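Local coordinates for protein phage terminase large subunit (Thermus phage G20c, PDB 5M1Q) that cuts viral DNA to start and end packaging with its RuvC-like, metal-dependent nuclease domain and, as the full-length large subunit, drives ATP-powered packaging of the genome into procapsids, at residues D147-F152 against D173-L178. Numbering follows the deposited sequence.
With ZN (zinc ion), chain D; ZN (zinc ion), chain B.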
loop_
_atom_site.group_PDB
_atom_site.type_symbol
_atom_site.label_atom_id
_atom_site.label_comp_id
_atom_site.label_asym_id
_atom_site.label_seq_id
_atom_site.Cartn_x
_atom_site.Cartn_y
_atom_site.Cartn_z
ATOM N N ASP A 147 14.520 2.134 -1.359
ATOM C CA ASP A 147 14.963 2.955 -2.509
ATOM C C ASP A 147 13.862 3.876 -3.045
ATOM O O ASP A 147 14.124 5.056 -3.314
ATOM C CB ASP A 147 15.472 2.064 -3.656
ATOM C CG ASP A 147 16.844 1.423 -3.374
ATOM O OD1 ASP A 147 17.594 1.868 -2.476
ATOM O OD2 ASP A 147 17.183 0.449 -4.080
ATOM N N GLU A 148 12.631 3.354 -3.175
ATOM C CA GLU A 148 11.495 4.180 -3.597
ATOM C C GLU A 148 11.247 5.309 -2.626
ATOM O O GLU A 148 10.955 6.416 -3.045
ATOM C CB GLU A 148 10.192 3.369 -3.758
ATOM C CG GLU A 148 10.186 2.450 -4.969
ATOM C CD GLU A 148 8.821 2.205 -5.611
ATOM O OE1 GLU A 148 7.787 2.810 -5.238
ATOM O OE2 GLU A 148 8.799 1.366 -6.523
ATOM N N LEU A 149 11.339 5.035 -1.324
ATOM C CA LEU A 149 11.134 6.085 -0.323
ATOM C C LEU A 149 12.278 7.099 -0.354
ATOM O O LEU A 149 12.032 8.297 -0.365
ATOM C CB LEU A 149 10.966 5.493 1.077
ATOM C CG LEU A 149 9.635 4.765 1.313
ATOM C CD1 LEU A 149 9.688 3.955 2.604
ATOM C CD2 LEU A 149 8.470 5.745 1.370
ATOM N N ARG A 150 13.519 6.599 -0.390
ATOM C CA ARG A 150 14.705 7.455 -0.400
ATOM C C ARG A 150 14.775 8.346 -1.642
ATOM O O ARG A 150 15.192 9.500 -1.550
ATOM C CB ARG A 150 15.974 6.601 -0.287
ATOM C CG ARG A 150 17.254 7.401 -0.119
ATOM C CD ARG A 150 18.484 6.505 -0.077
ATOM N NE ARG A 150 18.342 5.399 0.881
ATOM C CZ ARG A 150 18.069 4.125 0.585
ATOM N NH1 ARG A 150 17.906 3.717 -0.674
ATOM N NH2 ARG A 150 17.976 3.233 1.575
ATOM N N ASN A 151 14.359 7.808 -2.781
ATOM C CA ASN A 151 14.433 8.528 -4.062
ATOM C C ASN A 151 13.139 9.212 -4.462
ATOM O O ASN A 151 13.068 9.782 -5.558
ATOM C CB ASN A 151 14.878 7.581 -5.181
ATOM C CG ASN A 151 16.230 6.924 -4.905
ATOM O OD1 ASN A 151 16.410 5.740 -5.154
ATOM N ND2 ASN A 151 17.173 7.691 -4.383
ATOM N N PHE A 152 12.115 9.191 -3.597
ATOM C CA PHE A 152 10.834 9.792 -3.947
ATOM C C PHE A 152 10.944 11.284 -4.314
ATOM O O PHE A 152 11.482 12.079 -3.560
ATOM C CB PHE A 152 9.784 9.640 -2.824
ATOM C CG PHE A 152 8.442 10.238 -3.184
ATOM C CD1 PHE A 152 7.552 9.537 -3.984
ATOM C CD2 PHE A 152 8.095 11.525 -2.776
ATOM C CE1 PHE A 152 6.337 10.091 -4.344
ATOM C CE2 PHE A 152 6.882 12.084 -3.140
ATOM C CZ PHE A 152 6.004 11.364 -3.933
ATOM N N ASP A 173 5.090 3.495 -6.906
ATOM C CA ASP A 173 3.924 2.674 -6.586
ATOM C C ASP A 173 3.912 2.146 -5.138
ATOM O O ASP A 173 2.845 2.035 -4.522
ATOM C CB ASP A 173 3.817 1.479 -7.525
ATOM C CG ASP A 173 4.121 1.848 -8.940
ATOM O OD1 ASP A 173 3.241 2.458 -9.585
ATOM O OD2 ASP A 173 5.270 1.584 -9.353
ATOM N N ILE A 174 5.095 1.823 -4.609
ATOM C CA ILE A 174 5.204 1.393 -3.204
ATOM C C ILE A 174 4.859 2.549 -2.282
ATOM O O ILE A 174 4.090 2.357 -1.333
ATOM C CB ILE A 174 6.603 0.839 -2.858
ATOM C CG1 ILE A 174 6.879 -0.412 -3.701
ATOM C CG2 ILE A 174 6.732 0.523 -1.379
ATOM C CD1 ILE A 174 8.337 -0.801 -3.732
ATOM N N VAL A 175 5.403 3.732 -2.580
ATOM C CA VAL A 175 5.125 4.910 -1.772
ATOM C C VAL A 175 3.630 5.193 -1.716
ATOM O O VAL A 175 3.077 5.413 -0.630
ATOM C CB VAL A 175 5.862 6.161 -2.274
ATOM C CG1 VAL A 175 5.608 7.323 -1.346
ATOM C CG2 VAL A 175 7.368 5.898 -2.356
ATOM N N MET A 176 2.980 5.158 -2.873
ATOM C CA MET A 176 1.563 5.440 -2.911
ATOM C C MET A 176 0.723 4.406 -2.183
ATOM O O MET A 176 -0.222 4.743 -1.479
ATOM C CB MET A 176 1.099 5.635 -4.351
ATOM C CG MET A 176 1.701 6.866 -5.006
ATOM S SD MET A 176 1.456 8.396 -4.068
ATOM C CE MET A 176 -0.310 8.413 -3.837
ATOM N N SER A 177 1.078 3.132 -2.336
ATOM C CA SER A 177 0.370 2.094 -1.618
ATOM C C SER A 177 0.500 2.250 -0.083
ATOM O O SER A 177 -0.468 2.143 0.660
ATOM C CB SER A 177 0.916 0.742 -2.054
ATOM O OG SER A 177 0.372 -0.294 -1.286
ATOM N N LEU A 178 1.722 2.502 0.368
ATOM C CA LEU A 178 1.925 2.760 1.788
ATOM C C LEU A 178 1.126 3.983 2.260
ATOM O O LEU A 178 0.570 3.976 3.367
ATOM C CB LEU A 178 3.399 2.984 2.092
ATOM C CG LEU A 178 4.297 1.749 1.995
ATOM C CD1 LEU A 178 5.755 2.206 2.071
ATOM C CD2 LEU A 178 3.981 0.710 3.047
HETATM ZN ZN ZN D . 1.443 3.348 -9.507
HETATM ZN ZN ZN B . 5.611 2.472 -11.227
HETATM O O HOH W 1 7.060 -0.068 -7.632
HETATM O O HOH W 2 5.428 4.665 -11.053
HETATM O O HOH W 3 2.001 5.046 -8.475
HETATM O O HOH W 4 2.250 4.296 -11.406
HETATM O O HOH W 5 0.792 1.571 -10.064
HETATM O O HOH W 6 -0.370 3.967 -9.932
#
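Glu148 OE1 accepts a hydrogen bond from the backbone N of Ile174 at 2.9 Å, at the first turn of helix 173-182. The amide meets the syn side of the carboxylate but 34° out of its plane, and the N-H...O angle is a bent 141°. A carboxylate suits this place because first-turn amides lack acceptors from a preceding turn, and the helix dipole would probably favour its charge. Glu148 OE2 lies 4.5 Å from Asp173 OD2, and a water donating to both ties Glu148 to this metal ligand, probably easing their repulsion. Asp173 bridges two zinc ions, OD1 at 2.0 Å from that of chain D and OD2 at 2.1 Å from that of chain B; Asp38 completes the protein ligands of the first, which probably occupies the place of a catalytic magnesium, Asp44 and His171 those of the second. Away from the carboxylate the contact is apolar. The Glu148 chain crosses Ile174 at about a right angle, CD lying 3.6 Å from Ile174 CD1. The methyls of Val175 fit between Glu148, Leu149 and Phe152, all buried, where hydrocarbon suits: CG2 meets Leu149 CD2 at 3.9 Å, while CG1 approaches the ring obliquely, 4.0 Å from Phe152 CD1. With CG opposite the backbone N (chi1 -179°), Phe152 swings its ring to Val175. Helix 118-133 packs on Val175 and Phe152, and strands 46-52 and 57-64 of the central sheet lie against Ile174 and Leu178.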